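Hypothetical protein PSPTO_2114 (Pseudomonas syringae pv. tomato, PDB 2ODA) is a probable phosphatase of the haloacid dehalogenase (HAD) superfamily, in a Pseudomonas-specific subfamily whose precise biochemical role remains uncertain. Local coordinates at residues P81-G86 with P90-M95; P54-D59 with M98-S103; C108-I111 with R116-Q119. All blocks are in the same frame, centred on the assembly; numbering follows the deposited sequence.

Interaction 1: P81-G86 with P90-M95; sequences PRPTAG and PDACWM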
loop_
_atom_site.group_PDB
_atom_site.type_symbol
_atom_site.label_atom_id
_atom_site.label_comp_id
_atom_site.label_asym_id
_atom_site.label_seq_id
_atom_site.Cartn_x
_atom_site.Cartn_y
_atom_site.Cartn_z
ATOM N N PRO B 81 14.461 -3.535 -0.485
ATOM C CA PRO B 81 15.308 -2.343 -0.618
ATOM C C PRO B 81 15.024 -1.314 0.473
ATOM O O PRO B 81 13.854 -1.135 0.884
ATOM C CB PRO B 81 14.958 -1.778 -2.002
ATOM C CG PRO B 81 14.062 -2.733 -2.640
ATOM C CD PRO B 81 13.532 -3.706 -1.615
ATOM N N ARG B 82 16.078 -0.631 0.925
ATOM C CA ARG B 82 15.983 0.375 1.966
ATOM C C ARG B 82 15.232 1.588 1.422
ATOM O O ARG B 82 15.532 2.059 0.320
ATOM C CB ARG B 82 17.405 0.753 2.441
ATOM C CG ARG B 82 17.463 1.763 3.564
ATOM C CD ARG B 82 18.929 2.184 3.906
ATOM N NE ARG B 82 19.829 1.054 4.168
ATOM C CZ ARG B 82 20.103 0.529 5.367
ATOM N NH1 ARG B 82 19.523 0.989 6.465
ATOM N NH2 ARG B 82 20.962 -0.484 5.455
ATOM N N PRO B 83 14.232 2.091 2.169
ATOM C CA PRO B 83 13.528 3.283 1.690
ATOM C C PRO B 83 14.281 4.558 2.004
ATOM O O PRO B 83 15.098 4.592 2.926
ATOM C CB PRO B 83 12.245 3.268 2.515
ATOM C CG PRO B 83 12.691 2.700 3.830
ATOM C CD PRO B 83 13.702 1.631 3.466
ATOM N N THR B 84 13.979 5.619 1.265
ATOM C CA THR B 84 14.472 6.938 1.617
ATOM C C THR B 84 13.840 7.441 2.907
ATOM O O THR B 84 14.531 7.980 3.763
ATOM C CB THR B 84 14.206 7.953 0.468
ATOM O OG1 THR B 84 14.666 7.374 -0.748
ATOM C CG2 THR B 84 14.961 9.229 0.716
ATOM N N ALA B 85 12.527 7.264 3.041
ATOM C CA ALA B 85 11.803 7.721 4.226
ATOM C C ALA B 85 11.630 6.505 5.145
ATOM O O ALA B 85 11.011 5.511 4.746
ATOM C CB ALA B 85 10.428 8.305 3.836
ATOM N N GLY B 86 12.207 6.591 6.342
ATOM C CA GLY B 86 12.283 5.456 7.279
ATOM C C GLY B 86 11.029 5.250 8.096
ATOM O O GLY B 86 10.078 6.011 7.968
ATOM N N PRO B 90 5.139 4.240 5.608
ATOM C CA PRO B 90 4.780 2.944 4.986
ATOM C C PRO B 90 5.791 2.436 3.938
ATOM O O PRO B 90 5.768 1.240 3.569
ATOM C CB PRO B 90 3.436 3.249 4.281
ATOM C CG PRO B 90 3.469 4.777 4.064
ATOM C CD PRO B 90 4.146 5.289 5.312
ATOM N N ASP B 91 6.648 3.345 3.463
ATOM C CA ASP B 91 7.606 3.092 2.368
ATOM C C ASP B 91 8.381 1.767 2.464
ATOM O O ASP B 91 8.467 1.034 1.491
ATOM C CB ASP B 91 8.623 4.224 2.271
ATOM C CG ASP B 91 7.984 5.569 2.024
ATOM O OD1 ASP B 91 6.946 5.875 2.649
ATOM O OD2 ASP B 91 8.537 6.313 1.194
ATOM N N ALA B 92 8.967 1.481 3.627
ATOM C CA ALA B 92 9.733 0.256 3.787
ATOM C C ALA B 92 8.904 -0.990 3.406
ATOM O O ALA B 92 9.413 -1.918 2.780
ATOM C CB ALA B 92 10.240 0.139 5.195
ATOM N N CYS B 93 7.629 -1.006 3.787
ATOM C CA CYS B 93 6.765 -2.162 3.506
ATOM C C CYS B 93 6.295 -2.206 2.050
ATOM O O CYS B 93 6.327 -3.266 1.401
ATOM C CB CYS B 93 5.576 -2.162 4.454
ATOM S SG CYS B 93 6.088 -2.486 6.177
ATOM N N TRP B 94 5.881 -1.055 1.525
ATOM C CA TRP B 94 5.508 -1.007 0.117
ATOM C C TRP B 94 6.664 -1.367 -0.787
ATOM O O TRP B 94 6.498 -2.123 -1.755
ATOM C CB TRP B 94 4.971 0.367 -0.246
ATOM C CG TRP B 94 3.624 0.644 0.346
ATOM C CD1 TRP B 94 2.677 -0.271 0.745
ATOM C CD2 TRP B 94 3.050 1.935 0.551
ATOM N NE1 TRP B 94 1.549 0.396 1.213
ATOM C CE2 TRP B 94 1.762 1.746 1.103
ATOM C CE3 TRP B 94 3.512 3.238 0.347
ATOM C CZ2 TRP B 94 0.913 2.828 1.426
ATOM C CZ3 TRP B 94 2.664 4.315 0.667
ATOM C CH2 TRP B 94 1.396 4.099 1.222
HETATM N N MSE B 95 7.852 -0.855 -0.466
HETATM C CA MSE B 95 9.010 -1.182 -1.280
HETATM C C MSE B 95 9.380 -2.657 -1.261
HETATM O O MSE B 95 9.775 -3.201 -2.278
HETATM C CB MSE B 95 10.186 -0.280 -0.952
HETATM C CG MSE B 95 10.049 1.011 -1.688
HETATM SE SE MSE B 95 11.356 2.282 -1.058
HETATM C CE MSE B 95 12.936 1.340 -1.606
HETATM O O HOH W 1 12.728 -1.823 3.313
HETATM O O HOH W 2 9.647 3.211 5.858
HETATM O O HOH W 3 11.093 6.328 0.654
#

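Interaction 2: P54-D59 with M98-S103; sequences PCAWID and MALNVS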
loop_
_atom_site.group_PDB
_atom_site.type_symbol
_atom_site.label_atom_id
_atom_site.label_comp_id
_atom_site.label_asym_id
_atom_site.label_seq_id
_atom_site.Cartn_x
_atom_site.Cartn_y
_atom_site.Cartn_z
ATOM N N PRO B 54 6.393 -16.214 -1.192
ATOM C CA PRO B 54 7.292 -15.065 -1.344
ATOM C C PRO B 54 7.504 -14.359 -0.008
ATOM O O PRO B 54 6.538 -13.946 0.645
ATOM C CB PRO B 54 6.553 -14.155 -2.330
ATOM C CG PRO B 54 5.610 -15.110 -3.084
ATOM C CD PRO B 54 5.168 -16.062 -2.002
ATOM N N CYS B 55 8.772 -14.243 0.384
ATOM C CA CYS B 55 9.158 -13.621 1.650
ATOM C C CYS B 55 10.286 -12.652 1.395
ATOM O O CYS B 55 11.172 -12.936 0.595
ATOM C CB CYS B 55 9.641 -14.679 2.679
ATOM S SG CYS B 55 8.403 -15.911 3.153
ATOM N N ALA B 56 10.255 -11.512 2.088
ATOM C CA ALA B 56 11.374 -10.578 2.085
ATOM C C ALA B 56 11.628 -10.151 3.519
ATOM O O ALA B 56 10.681 -10.118 4.321
ATOM C CB ALA B 56 11.029 -9.333 1.282
ATOM N N TRP B 57 12.874 -9.779 3.822
ATOM C CA TRP B 57 13.170 -9.182 5.128
ATOM C C TRP B 57 13.379 -7.685 5.036
ATOM O O TRP B 57 13.821 -7.158 4.000
ATOM C CB TRP B 57 14.373 -9.841 5.821
ATOM C CG TRP B 57 15.706 -9.674 5.118
ATOM C CD1 TRP B 57 16.308 -10.576 4.270
ATOM C CD2 TRP B 57 16.614 -8.575 5.251
ATOM N NE1 TRP B 57 17.526 -10.087 3.854
ATOM C CE2 TRP B 57 17.746 -8.867 4.450
ATOM C CE3 TRP B 57 16.568 -7.359 5.954
ATOM C CZ2 TRP B 57 18.838 -7.988 4.334
ATOM C CZ3 TRP B 57 17.654 -6.471 5.833
ATOM C CH2 TRP B 57 18.775 -6.793 5.025
ATOM N N ILE B 58 13.053 -7.012 6.139
ATOM C CA ILE B 58 13.166 -5.563 6.241
ATOM C C ILE B 58 13.989 -5.226 7.465
ATOM O O ILE B 58 13.768 -5.787 8.536
ATOM C CB ILE B 58 11.769 -4.924 6.425
ATOM C CG1 ILE B 58 10.942 -5.145 5.163
ATOM C CG2 ILE B 58 11.884 -3.434 6.781
ATOM C CD1 ILE B 58 9.490 -4.712 5.309
ATOM N N ASP B 59 14.915 -4.288 7.323
ATOM C CA ASP B 59 15.565 -3.724 8.510
ATOM C C ASP B 59 16.008 -2.276 8.283
ATOM O O ASP B 59 15.814 -1.713 7.188
ATOM C CB ASP B 59 16.710 -4.627 8.990
ATOM C CG ASP B 59 16.819 -4.652 10.517
ATOM O OD1 ASP B 59 17.116 -3.597 11.113
ATOM O OD2 ASP B 59 16.606 -5.713 11.124
HETATM N N MSE B 98 6.844 -4.449 -3.522
HETATM C CA MSE B 98 7.259 -4.231 -4.911
HETATM C C MSE B 98 8.436 -5.092 -5.343
HETATM O O MSE B 98 8.452 -5.616 -6.467
HETATM C CB MSE B 98 7.536 -2.751 -5.159
HETATM C CG MSE B 98 6.240 -1.948 -5.126
HETATM SE SE MSE B 98 6.595 -0.066 -5.484
HETATM C CE MSE B 98 6.834 0.550 -3.738
ATOM N N ALA B 99 9.396 -5.264 -4.438
ATOM C CA ALA B 99 10.554 -6.135 -4.661
ATOM C C ALA B 99 10.136 -7.585 -4.868
ATOM O O ALA B 99 10.841 -8.338 -5.532
ATOM C CB ALA B 99 11.552 -6.017 -3.495
ATOM N N LEU B 100 8.991 -7.976 -4.296
ATOM C CA LEU B 100 8.419 -9.310 -4.479
ATOM C C LEU B 100 7.413 -9.378 -5.618
ATOM O O LEU B 100 6.772 -10.412 -5.821
ATOM C CB LEU B 100 7.732 -9.774 -3.182
ATOM C CG LEU B 100 8.627 -10.009 -1.957
ATOM C CD1 LEU B 100 7.774 -10.291 -0.724
ATOM C CD2 LEU B 100 9.624 -11.156 -2.220
ATOM N N ASN B 101 7.260 -8.281 -6.360
ATOM C CA ASN B 101 6.339 -8.218 -7.506
ATOM C C ASN B 101 4.907 -8.561 -7.097
ATOM O O ASN B 101 4.166 -9.151 -7.864
ATOM C CB ASN B 101 6.799 -9.166 -8.629
ATOM C CG ASN B 101 8.198 -8.843 -9.126
ATOM O OD1 ASN B 101 8.436 -7.763 -9.654
ATOM N ND2 ASN B 101 9.129 -9.773 -8.944
ATOM N N VAL B 102 4.533 -8.188 -5.877
ATOM C CA VAL B 102 3.208 -8.465 -5.340
ATOM C C VAL B 102 2.143 -7.789 -6.206
ATOM O O VAL B 102 2.302 -6.638 -6.610
ATOM C CB VAL B 102 3.150 -8.015 -3.849
ATOM C CG1 VAL B 102 1.750 -7.733 -3.375
ATOM C CG2 VAL B 102 3.830 -9.081 -2.952
ATOM N N SER B 103 1.068 -8.507 -6.497
ATOM C CA SER B 103 0.032 -7.934 -7.360
ATOM C C SER B 103 -1.097 -7.234 -6.585
ATOM O O SER B 103 -1.814 -6.402 -7.152
ATOM C CB SER B 103 -0.511 -8.994 -8.323
ATOM O OG SER B 103 -1.284 -9.967 -7.618
#

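Interaction 3: C108-I111 with R116-Q119; sequences CVLI and RLLQ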
loop_
_atom_site.group_PDB
_atom_site.type_symbol
_atom_site.label_atom_id
_atom_site.label_comp_id
_atom_site.label_asym_id
_atom_site.label_seq_id
_atom_site.Cartn_x
_atom_site.Cartn_y
_atom_site.Cartn_z
ATOM N N CYS B 108 -1.432 -9.512 2.425
ATOM C CA CYS B 108 -0.003 -9.405 2.785
ATOM C C CYS B 108 0.171 -9.200 4.296
ATOM O O CYS B 108 -0.633 -8.515 4.927
ATOM C CB CYS B 108 0.681 -8.288 2.000
ATOM S SG CYS B 108 0.782 -8.614 0.221
ATOM N N VAL B 109 1.223 -9.796 4.868
ATOM C CA VAL B 109 1.440 -9.764 6.323
ATOM C C VAL B 109 2.860 -9.305 6.653
ATOM O O VAL B 109 3.801 -9.633 5.930
ATOM C CB VAL B 109 1.230 -11.160 6.965
ATOM C CG1 VAL B 109 1.275 -11.073 8.499
ATOM C CG2 VAL B 109 -0.095 -11.782 6.505
ATOM N N LEU B 110 2.993 -8.541 7.747
ATOM C CA LEU B 110 4.302 -8.167 8.272
ATOM C C LEU B 110 4.426 -8.809 9.638
ATOM O O LEU B 110 3.529 -8.688 10.469
ATOM C CB LEU B 110 4.440 -6.632 8.425
ATOM C CG LEU B 110 5.636 -6.174 9.293
ATOM C CD1 LEU B 110 6.975 -6.440 8.596
ATOM C CD2 LEU B 110 5.519 -4.675 9.628
ATOM N N ILE B 111 5.543 -9.475 9.862
ATOM C CA ILE B 111 5.846 -10.060 11.160
ATOM C C ILE B 111 7.066 -9.320 11.721
ATOM O O ILE B 111 8.084 -9.237 11.043
ATOM C CB ILE B 111 6.182 -11.555 10.997
ATOM C CG1 ILE B 111 4.981 -12.299 10.370
ATOM C CG2 ILE B 111 6.553 -12.186 12.351
ATOM C CD1 ILE B 111 5.160 -12.653 8.896
ATOM N N ARG B 116 8.181 0.248 15.856
ATOM C CA ARG B 116 8.351 1.206 14.752
ATOM C C ARG B 116 8.144 0.576 13.383
ATOM O O ARG B 116 7.485 1.157 12.503
ATOM C CB ARG B 116 9.712 1.888 14.826
ATOM C CG ARG B 116 9.808 2.912 15.982
ATOM C CD ARG B 116 11.222 3.499 16.100
ATOM N NE ARG B 116 11.640 4.143 14.842
ATOM C CZ ARG B 116 12.616 3.667 14.080
ATOM N NH1 ARG B 116 13.252 2.580 14.472
ATOM N NH2 ARG B 116 12.958 4.261 12.938
ATOM N N LEU B 117 8.695 -0.616 13.198
ATOM C CA LEU B 117 8.438 -1.353 11.976
ATOM C C LEU B 117 6.996 -1.847 11.895
ATOM O O LEU B 117 6.372 -1.763 10.832
ATOM C CB LEU B 117 9.461 -2.479 11.804
ATOM C CG LEU B 117 9.201 -3.456 10.645
ATOM C CD1 LEU B 117 9.168 -2.751 9.253
ATOM C CD2 LEU B 117 10.267 -4.566 10.684
ATOM N N LEU B 118 6.457 -2.381 12.992
ATOM C CA LEU B 118 5.034 -2.718 13.030
ATOM C C LEU B 118 4.144 -1.537 12.670
ATOM O O LEU B 118 3.167 -1.691 11.932
ATOM C CB LEU B 118 4.632 -3.297 14.392
ATOM C CG LEU B 118 5.274 -4.672 14.632
ATOM C CD1 LEU B 118 5.243 -4.989 16.125
ATOM C CD2 LEU B 118 4.561 -5.746 13.784
ATOM N N GLN B 119 4.461 -0.364 13.200
ATOM C CA GLN B 119 3.743 0.864 12.830
ATOM C C GLN B 119 3.825 1.157 11.325
ATOM O O GLN B 119 2.839 1.587 10.714
ATOM C CB GLN B 119 4.260 2.055 13.646
ATOM C CG GLN B 119 3.374 3.338 13.498
ATOM C CD GLN B 119 1.970 3.134 14.041
ATOM O OE1 GLN B 119 1.784 2.965 15.236
ATOM N NE2 GLN B 119 0.981 3.131 13.166
#

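Interaction 1: P81-G86 with P90-M95
Met95, a selenomethionine, lies along the loop opposite with its selenium against Pro83 and its methyl against two backbone carbonyls. Its SE atom is 3.6 Å from Pro83 CA, and the bend at chi3 (64°) turns the methyl out of the line of the chain toward Pro81 and Arg82. There CE meets Arg82 O at 3.3 Å and the ring carbon CB of Pro81 at 3.7 Å. A long, flexible, apolar chain suits this place because it can follow the uneven surface of two prolines and the peptides between them. Pro83 turns its CB toward the helix and lays its ring against Ala92 and Asp91: CG meets Ala92 CB at 3.8 Å, while CB meets the CB of Asp91. The small Ala92 lets the rigid ring approach close to the helix backbone.

At Ala85 direct contact and water act together: Ala85 O lies 3.7 Å from Asp91 CB, one water accepts from Ala85 N and donates to Asp91 OD2 (2.6 Å from the water oxygen), and another accepts from Ala92 N and donates to Ala85 O. Two waters thus supplement the direct contacts between loop and helix start.

The loop 81-86 leaves strand 78-79, an edge strand of the chain's sheet, and leads into helix 91-99, whose Trp94 ring stacks on Trp94 of the second subunit. Met98 of that subunit packs on Met95.

Interaction 2: P54-D59 with M98-S103
Leu100, just past the end of helix 91-99, reaches to Pro54, Cys55 and Ala56, at the start of one strand in the parallel sheet of this HAD-type alpha/beta domain. The helix finishes in a Schellman motif, in which Asn101 takes a positive phi (57°) and its N bonds back to Met98 O at 2.9 Å. Asparagine tolerates that backbone conformation better than most residues with a side chain, and the reversal lets the chain turn away just after Leu100.

Apolar contact carries the pairing between the two segments. Leu100 has CG beside its backbone N and anti to its carbonyl carbon (chi1 -66°), which directs the forked end at the strand. The CD1 branch meets Ala56 CB at 3.9 Å, and the CD2 branch passes near Pro54 CB at a looser 4.3 Å. Ala56 is small enough to let the leucine approach the strand, while Pro54, just before it, offers a compact apolar ring at the partly exposed end of the contact. Leu10 and Ile78, on the flanking strands, also touch Leu100, so one leucine spans three strands.

Polar interactions serve the elements themselves. Backbone bonds from Ala56 to Leu9 and Phe11, and from Cys55 to Ile78, tie strand 55-58 to both neighbours. On the dimer side, Asn101 O receives a weak hydrogen bond from Gln89 NE2 of the second subunit.

Both Leu100 methyls also touch the strand backbone, CD1 at Ala56 N and CD2, 3.7 Å away, at Cys55 O.

Interaction 3: C108-I111 with R116-Q119
Leu110 sets one methyl, CD2, against helix 115-123, where the fit is tight on the side of Leu117. CD2 of Leu110 lies 3.3 Å from Leu117 O, so an apolar group is pressed against a backbone carbonyl rather than into a purely hydrocarbon pocket. The same CD2 is 4.0 Å from Leu117 CG. Both leucines have CG anti to their own backbone N (chi1 165° for Leu110 and 172° for Leu117). In Leu110 this extends the side chain off the strand toward the helix, and in Leu117 it brings CG nearer to that methyl than CB is.

Toward Leu118, Leu110 CD2 touches the backbone CA at 4.0 Å, but the side chains meet more loosely, their CD2 atoms 4.4 Å apart. Leucines suit a buried joint because their branched apolar ends bring hydrocarbon to both sides without a polar group to satisfy. The outer side of the helix is polar instead: Arg116 is exposed and forms a salt bridge with Glu60, while Gln119 is bonded to Asn123. Asp114 OD1 accepts from the N of Arg116 at the start of the helix.

Strand 109-112 and helix 115-123 are the first two elements of a beta-alpha-beta unit that continues into strand 127-131. Leu110 also touches Leu10 on strand 9-12, its other neighbour in the sheet, and Leu118 packs on Leu164 and Leu167 of helix 150-167.

Interaction 3 is the core contact, with all its touching residues buried, whereas interactions 1 and 2 are partly buried and their segments reach the second subunit. Helix 91-99 is shared by interactions 1 and 2: its first turns meet the preceding loop, partly through water, and the residue just after its end, Leu100, meets the sheet through apolar contact, with no direct hydrogen bond between the two segments. Interactions 2 and 3 both bring leucine side chains against a strand or a helix beside the parallel sheet, and they join where Ile58 CG2 packs on Leu117 CD1 at 3.7 Å. Cys93 links interaction 1 to Leu110. The leucine contacts run from partly buried (interaction 2) to fully buried (interaction 3).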